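Exocyst complex component EXO70 (PDB 2B1E) serves as a subunit of the exocyst, the complex that tethers secretory vesicles to sites of exocytosis, and takes part in its assembly. Local coordinates at residues 31-36 and 87-92; 36-41 and 123-128. One frame throughout, in Å; residues are numbered along the deposited sequence.

Contact 1 of 2, residues 31-36 and 87-92; sequences KGINQV and RVYFIS
I33 and Y89 bring the two backbones to their nearest approach, with CA atoms 8.1 Å apart, a spacing at which only side chains meet. Residues 33-36 form a single short helical turn, while 87-92 belong to the long helix 66-94. G32 enters the turn with positive phi, a conformation that favours glycine because a CB would press on the preceding carbonyl oxygen; it holds the N-cap position, and V36 N bonds to G32 O.

The Y89 ring carries the contact. Its CG stands anti to the backbone N, extending the ring from its helix toward the turn. I33 lies along one face: its CG2 sits 4.0 Å from the ring centroid, near the ring normal, a CH-pi contact, while its other branch reaches back to the root of the tyrosine, where I33 CD1 lies 3.6 Å from Y89 CB. At the far end of the ring the N34 amide approaches the edge, its plane turned 63° from the ring. Y89 OH donates to N34 OD1 over 2.6 Å, with a C=O...O angle of 147°. The hydroxyl oxygen is tilted 22° from the carbonyl plane.

I33 also packs on Y41 of helix 38-56, and the next residue of helix 66-94 after Y89, F90, packs on helices 117-132 and 136-155. The ring meets a buried isoleucine along one face and an exposed asparagine at its hydroxyl, contacts that should restrict its rotation; the contact is apolar inward and ends outward in one short neutral hydrogen bond.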
loop_
_atom_site.group_PDB
_atom_site.type_symbol
_atom_site.label_atom_id
_atom_site.label_comp_id
_atom_site.label_asym_id
_atom_site.label_seq_id
_atom_site.Cartn_x
_atom_site.Cartn_y
_atom_site.Cartn_z
ATOM N N LYS A 31 -4.560 35.236 -52.344
ATOM C CA LYS A 31 -5.194 33.958 -52.670
ATOM C C LYS A 31 -5.295 33.024 -51.468
ATOM O O LYS A 31 -6.077 32.074 -51.480
ATOM C CB LYS A 31 -4.427 33.256 -53.790
ATOM C CG LYS A 31 -4.242 34.087 -55.047
ATOM C CD LYS A 31 -3.158 33.493 -55.936
ATOM C CE LYS A 31 -2.863 34.390 -57.138
ATOM N NZ LYS A 31 -1.883 33.766 -58.079
ATOM N N GLY A 32 -4.497 33.274 -50.434
ATOM C CA GLY A 32 -4.570 32.426 -49.258
ATOM C C GLY A 32 -3.512 31.346 -49.200
ATOM O O GLY A 32 -3.005 30.902 -50.226
ATOM N N ILE A 33 -3.193 30.909 -47.987
ATOM C CA ILE A 33 -2.181 29.885 -47.768
ATOM C C ILE A 33 -2.387 28.573 -48.529
ATOM O O ILE A 33 -1.438 28.042 -49.108
ATOM C CB ILE A 33 -2.045 29.563 -46.247
ATOM C CG1 ILE A 33 -1.582 30.820 -45.499
ATOM C CG2 ILE A 33 -1.044 28.417 -46.035
ATOM C CD1 ILE A 33 -1.653 30.719 -43.991
ATOM N N ASN A 34 -3.608 28.037 -48.538
ATOM C CA ASN A 34 -3.832 26.770 -49.235
ATOM C C ASN A 34 -3.670 26.856 -50.752
ATOM O O ASN A 34 -3.167 25.927 -51.376
ATOM C CB ASN A 34 -5.223 26.204 -48.909
ATOM C CG ASN A 34 -5.336 25.706 -47.475
ATOM O OD1 ASN A 34 -4.405 25.098 -46.928
ATOM N ND2 ASN A 34 -6.490 25.941 -46.868
ATOM N N GLN A 35 -4.105 27.955 -51.358
ATOM C CA GLN A 35 -3.982 28.088 -52.812
ATOM C C GLN A 35 -2.541 28.339 -53.238
ATOM O O GLN A 35 -2.060 27.789 -54.232
ATOM C CB GLN A 35 -4.859 29.224 -53.320
ATOM C CG GLN A 35 -5.062 29.180 -54.822
ATOM C CD GLN A 35 -5.855 30.351 -55.330
ATOM O OE1 GLN A 35 -6.950 30.635 -54.837
ATOM N NE2 GLN A 35 -5.313 31.043 -56.327
ATOM N N VAL A 36 -1.849 29.161 -52.458
ATOM C CA VAL A 36 -0.465 29.507 -52.736
ATOM C C VAL A 36 0.495 28.376 -52.417
ATOM O O VAL A 36 1.439 28.126 -53.168
ATOM C CB VAL A 36 -0.038 30.741 -51.903
ATOM C CG1 VAL A 36 1.411 31.109 -52.213
ATOM C CG2 VAL A 36 -0.967 31.903 -52.193
ATOM N N ARG A 87 -0.728 32.750 -38.191
ATOM C CA ARG A 87 -1.106 32.377 -36.839
ATOM C C ARG A 87 -2.487 31.739 -36.823
ATOM O O ARG A 87 -2.698 30.746 -36.140
ATOM C CB ARG A 87 -1.098 33.596 -35.918
ATOM C CG ARG A 87 0.284 34.155 -35.667
ATOM C CD ARG A 87 0.262 35.280 -34.638
ATOM N NE ARG A 87 1.474 36.073 -34.770
ATOM C CZ ARG A 87 1.558 37.196 -35.477
ATOM N NH1 ARG A 87 0.490 37.674 -36.105
ATOM N NH2 ARG A 87 2.724 37.820 -35.583
ATOM N N VAL A 88 -3.429 32.328 -37.557
ATOM C CA VAL A 88 -4.787 31.783 -37.637
ATOM C C VAL A 88 -4.719 30.344 -38.159
ATOM O O VAL A 88 -5.354 29.424 -37.629
ATOM C CB VAL A 88 -5.675 32.617 -38.621
ATOM C CG1 VAL A 88 -7.008 31.905 -38.851
ATOM C CG2 VAL A 88 -5.915 34.002 -38.054
ATOM N N TYR A 89 -3.936 30.163 -39.209
ATOM C CA TYR A 89 -3.761 28.861 -39.843
ATOM C C TYR A 89 -3.126 27.859 -38.873
ATOM O O TYR A 89 -3.511 26.686 -38.830
ATOM C CB TYR A 89 -2.868 29.018 -41.077
ATOM C CG TYR A 89 -2.924 27.861 -42.046
ATOM C CD1 TYR A 89 -3.955 27.758 -42.975
ATOM C CD2 TYR A 89 -1.924 26.889 -42.057
ATOM C CE1 TYR A 89 -3.989 26.718 -43.902
ATOM C CE2 TYR A 89 -1.943 25.854 -42.970
ATOM C CZ TYR A 89 -2.979 25.775 -43.895
ATOM O OH TYR A 89 -2.979 24.773 -44.827
ATOM N N PHE A 90 -2.135 28.331 -38.122
ATOM C CA PHE A 90 -1.422 27.524 -37.133
ATOM C C PHE A 90 -2.404 27.026 -36.062
ATOM O O PHE A 90 -2.475 25.831 -35.754
ATOM C CB PHE A 90 -0.333 28.392 -36.484
ATOM C CG PHE A 90 0.587 27.651 -35.533
ATOM C CD1 PHE A 90 1.570 26.782 -36.011
ATOM C CD2 PHE A 90 0.521 27.889 -34.158
ATOM C CE1 PHE A 90 2.480 26.168 -35.130
ATOM C CE2 PHE A 90 1.422 27.281 -33.270
ATOM C CZ PHE A 90 2.403 26.420 -33.761
ATOM N N ILE A 91 -3.153 27.963 -35.502
ATOM C CA ILE A 91 -4.133 27.675 -34.459
ATOM C C ILE A 91 -5.233 26.747 -34.985
ATOM O O ILE A 91 -5.734 25.875 -34.273
ATOM C CB ILE A 91 -4.759 28.999 -33.949
ATOM C CG1 ILE A 91 -3.695 29.820 -33.199
ATOM C CG2 ILE A 91 -5.921 28.710 -33.035
ATOM C CD1 ILE A 91 -4.140 31.245 -32.841
ATOM N N SER A 92 -5.605 26.933 -36.241
ATOM C CA SER A 92 -6.636 26.097 -36.821
ATOM C C SER A 92 -6.193 24.629 -36.884
ATOM O O SER A 92 -6.946 23.731 -36.511
ATOM C CB SER A 92 -6.985 26.602 -38.221
ATOM O OG SER A 92 -7.946 25.760 -38.807
#

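Contact 2 of 2, residues 36-41 and 123-128; sequences VGLKQY and LSWILD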
loop_
_atom_site.group_PDB
_atom_site.type_symbol
_atom_site.label_atom_id
_atom_site.label_comp_id
_atom_site.label_asym_id
_atom_site.label_seq_id
_atom_site.Cartn_x
_atom_site.Cartn_y
_atom_site.Cartn_z
ATOM N N VAL A 36 -1.849 29.161 -52.458
ATOM C CA VAL A 36 -0.465 29.507 -52.736
ATOM C C VAL A 36 0.495 28.376 -52.417
ATOM O O VAL A 36 1.439 28.126 -53.168
ATOM C CB VAL A 36 -0.038 30.741 -51.903
ATOM C CG1 VAL A 36 1.411 31.109 -52.213
ATOM C CG2 VAL A 36 -0.967 31.903 -52.193
ATOM N N GLY A 37 0.235 27.690 -51.306
ATOM C CA GLY A 37 1.107 26.623 -50.839
ATOM C C GLY A 37 1.824 27.264 -49.652
ATOM O O GLY A 37 2.399 28.349 -49.793
ATOM N N LEU A 38 1.780 26.631 -48.486
ATOM C CA LEU A 38 2.398 27.206 -47.283
ATOM C C LEU A 38 3.860 27.645 -47.419
ATOM O O LEU A 38 4.212 28.772 -47.057
ATOM C CB LEU A 38 2.259 26.237 -46.101
ATOM C CG LEU A 38 2.903 26.659 -44.771
ATOM C CD1 LEU A 38 2.310 27.968 -44.313
ATOM C CD2 LEU A 38 2.676 25.578 -43.713
ATOM N N LYS A 39 4.718 26.769 -47.930
ATOM C CA LYS A 39 6.123 27.133 -48.078
ATOM C C LYS A 39 6.283 28.322 -49.037
ATOM O O LYS A 39 7.053 29.250 -48.762
ATOM C CB LYS A 39 6.927 25.926 -48.565
ATOM C CG LYS A 39 6.906 24.747 -47.585
ATOM C CD LYS A 39 7.814 23.609 -48.041
ATOM C CE LYS A 39 7.362 22.994 -49.362
ATOM N NZ LYS A 39 6.109 22.177 -49.258
ATOM N N GLN A 40 5.534 28.306 -50.140
ATOM C CA GLN A 40 5.583 29.384 -51.135
ATOM C C GLN A 40 5.077 30.687 -50.528
ATOM O O GLN A 40 5.581 31.778 -50.834
ATOM C CB GLN A 40 4.709 29.045 -52.355
ATOM C CG GLN A 40 5.207 27.904 -53.229
ATOM C CD GLN A 40 5.247 26.578 -52.502
ATOM O OE1 GLN A 40 4.301 26.208 -51.798
ATOM N NE2 GLN A 40 6.347 25.847 -52.669
ATOM N N TYR A 41 4.060 30.558 -49.679
ATOM C CA TYR A 41 3.457 31.699 -49.004
ATOM C C TYR A 41 4.491 32.360 -48.084
ATOM O O TYR A 41 4.712 33.566 -48.170
ATOM C CB TYR A 41 2.220 31.244 -48.203
ATOM C CG TYR A 41 1.390 32.366 -47.595
ATOM C CD1 TYR A 41 0.236 32.845 -48.231
ATOM C CD2 TYR A 41 1.748 32.935 -46.374
ATOM C CE1 TYR A 41 -0.537 33.859 -47.659
ATOM C CE2 TYR A 41 0.990 33.945 -45.796
ATOM C CZ TYR A 41 -0.150 34.403 -46.439
ATOM O OH TYR A 41 -0.888 35.411 -45.858
ATOM N N LEU A 123 2.895 22.665 -39.056
ATOM C CA LEU A 123 3.094 23.245 -37.738
ATOM C C LEU A 123 4.570 23.596 -37.559
ATOM O O LEU A 123 4.907 24.711 -37.144
ATOM C CB LEU A 123 2.633 22.262 -36.654
ATOM C CG LEU A 123 1.114 22.066 -36.553
ATOM C CD1 LEU A 123 0.796 20.841 -35.710
ATOM C CD2 LEU A 123 0.464 23.333 -35.970
ATOM N N SER A 124 5.447 22.656 -37.902
ATOM C CA SER A 124 6.884 22.875 -37.776
ATOM C C SER A 124 7.372 24.008 -38.654
ATOM O O SER A 124 8.232 24.789 -38.240
ATOM C CB SER A 124 7.662 21.599 -38.119
ATOM O OG SER A 124 7.429 20.594 -37.150
ATOM N N TRP A 125 6.836 24.092 -39.873
ATOM C CA TRP A 125 7.230 25.141 -40.795
ATOM C C TRP A 125 6.878 26.516 -40.241
ATOM O O TRP A 125 7.633 27.464 -40.412
ATOM C CB TRP A 125 6.551 24.949 -42.158
ATOM C CG TRP A 125 7.061 25.882 -43.230
ATOM C CD1 TRP A 125 6.538 27.094 -43.589
ATOM C CD2 TRP A 125 8.206 25.679 -44.065
ATOM N NE1 TRP A 125 7.289 27.657 -44.594
ATOM C CE2 TRP A 125 8.319 26.811 -44.906
ATOM C CE3 TRP A 125 9.152 24.653 -44.180
ATOM C CZ2 TRP A 125 9.343 26.946 -45.855
ATOM C CZ3 TRP A 125 10.177 24.787 -45.128
ATOM C CH2 TRP A 125 10.259 25.928 -45.949
ATOM N N ILE A 126 5.726 26.618 -39.585
ATOM C CA ILE A 126 5.284 27.887 -39.038
ATOM C C ILE A 126 6.089 28.252 -37.793
ATOM O O ILE A 126 6.439 29.419 -37.596
ATOM C CB ILE A 126 3.753 27.861 -38.768
ATOM C CG1 ILE A 126 3.009 27.788 -40.109
ATOM C CG2 ILE A 126 3.310 29.133 -38.012
ATOM C CD1 ILE A 126 1.506 27.562 -39.977
ATOM N N LEU A 127 6.404 27.260 -36.966
ATOM C CA LEU A 127 7.223 27.507 -35.781
ATOM C C LEU A 127 8.575 28.038 -36.223
ATOM O O LEU A 127 9.089 29.005 -35.660
ATOM C CB LEU A 127 7.436 26.219 -34.989
ATOM C CG LEU A 127 6.245 25.827 -34.123
ATOM C CD1 LEU A 127 6.372 24.372 -33.735
ATOM C CD2 LEU A 127 6.170 26.743 -32.895
ATOM N N ASP A 128 9.157 27.388 -37.230
ATOM C CA ASP A 128 10.448 27.813 -37.753
ATOM C C ASP A 128 10.355 29.206 -38.353
ATOM O O ASP A 128 11.257 30.028 -38.188
ATOM C CB ASP A 128 10.961 26.832 -38.807
ATOM C CG ASP A 128 11.574 25.581 -38.189
ATOM O OD1 ASP A 128 12.336 25.706 -37.203
ATOM O OD2 ASP A 128 11.310 24.476 -38.699
#
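Over one face of the W125 indole lies the aliphatic part of K39: its CG stands 3.6 Å from the centroid of the six-membered ring and 10° off the normal, which defines a CH-pi contact. K39 CD continues over the same ring, 3.9 Å from W125 CZ3, and the lysine crosses the tryptophan at about a right angle. Bends at chi3 (-63°) and chi4 (-71°) then lead the amino end away. L38 CG approaches W125 CD1, an atom of the five-membered ring, obliquely at 3.8 Å, the two side chains running past each other in opposite directions. L38 CD2 goes on to I126 CG1 at 4.2 Å, a looser contact on the buried side. The indole nitrogen is engaged just beyond the segment, where W125 NE1 hydrogen-bonds T42 OG1, whose hydroxyl also bonds K39 O; this ties the ring to the first turn of helix 38-56.

The backbones stay well apart, K39 and W125 CA atoms being 7.6 Å from each other. The arrangement is helix-to-helix side-chain packing within the elongated all-helical rod of the Exo70 family, joining the start of helix 38-56 to the middle of helix 117-132.

From the N terminus, helix 15-30 leads into the turn 33-36, and helix 38-56 starts after the single residue G37; V36 belongs to both contacts. Contact 1 closes a loop of 50 intervening residues when helix 66-94 returns to the turn. The chain then runs on to helix 117-132, where contact 2 closes a loop of 81 residues that starts within the first. The two loops cross, their segments alternating along the chain. Their centres lie 9 Å apart, and they touch: I33 CG2 is 3.8 Å from L38 CD1, and F90 CD1 is 3.5 Å from I126 CG2. Together they tie helix 33-36 and the start of helix 38-56 to helices 66-94 and 117-132, far from the chain's centre.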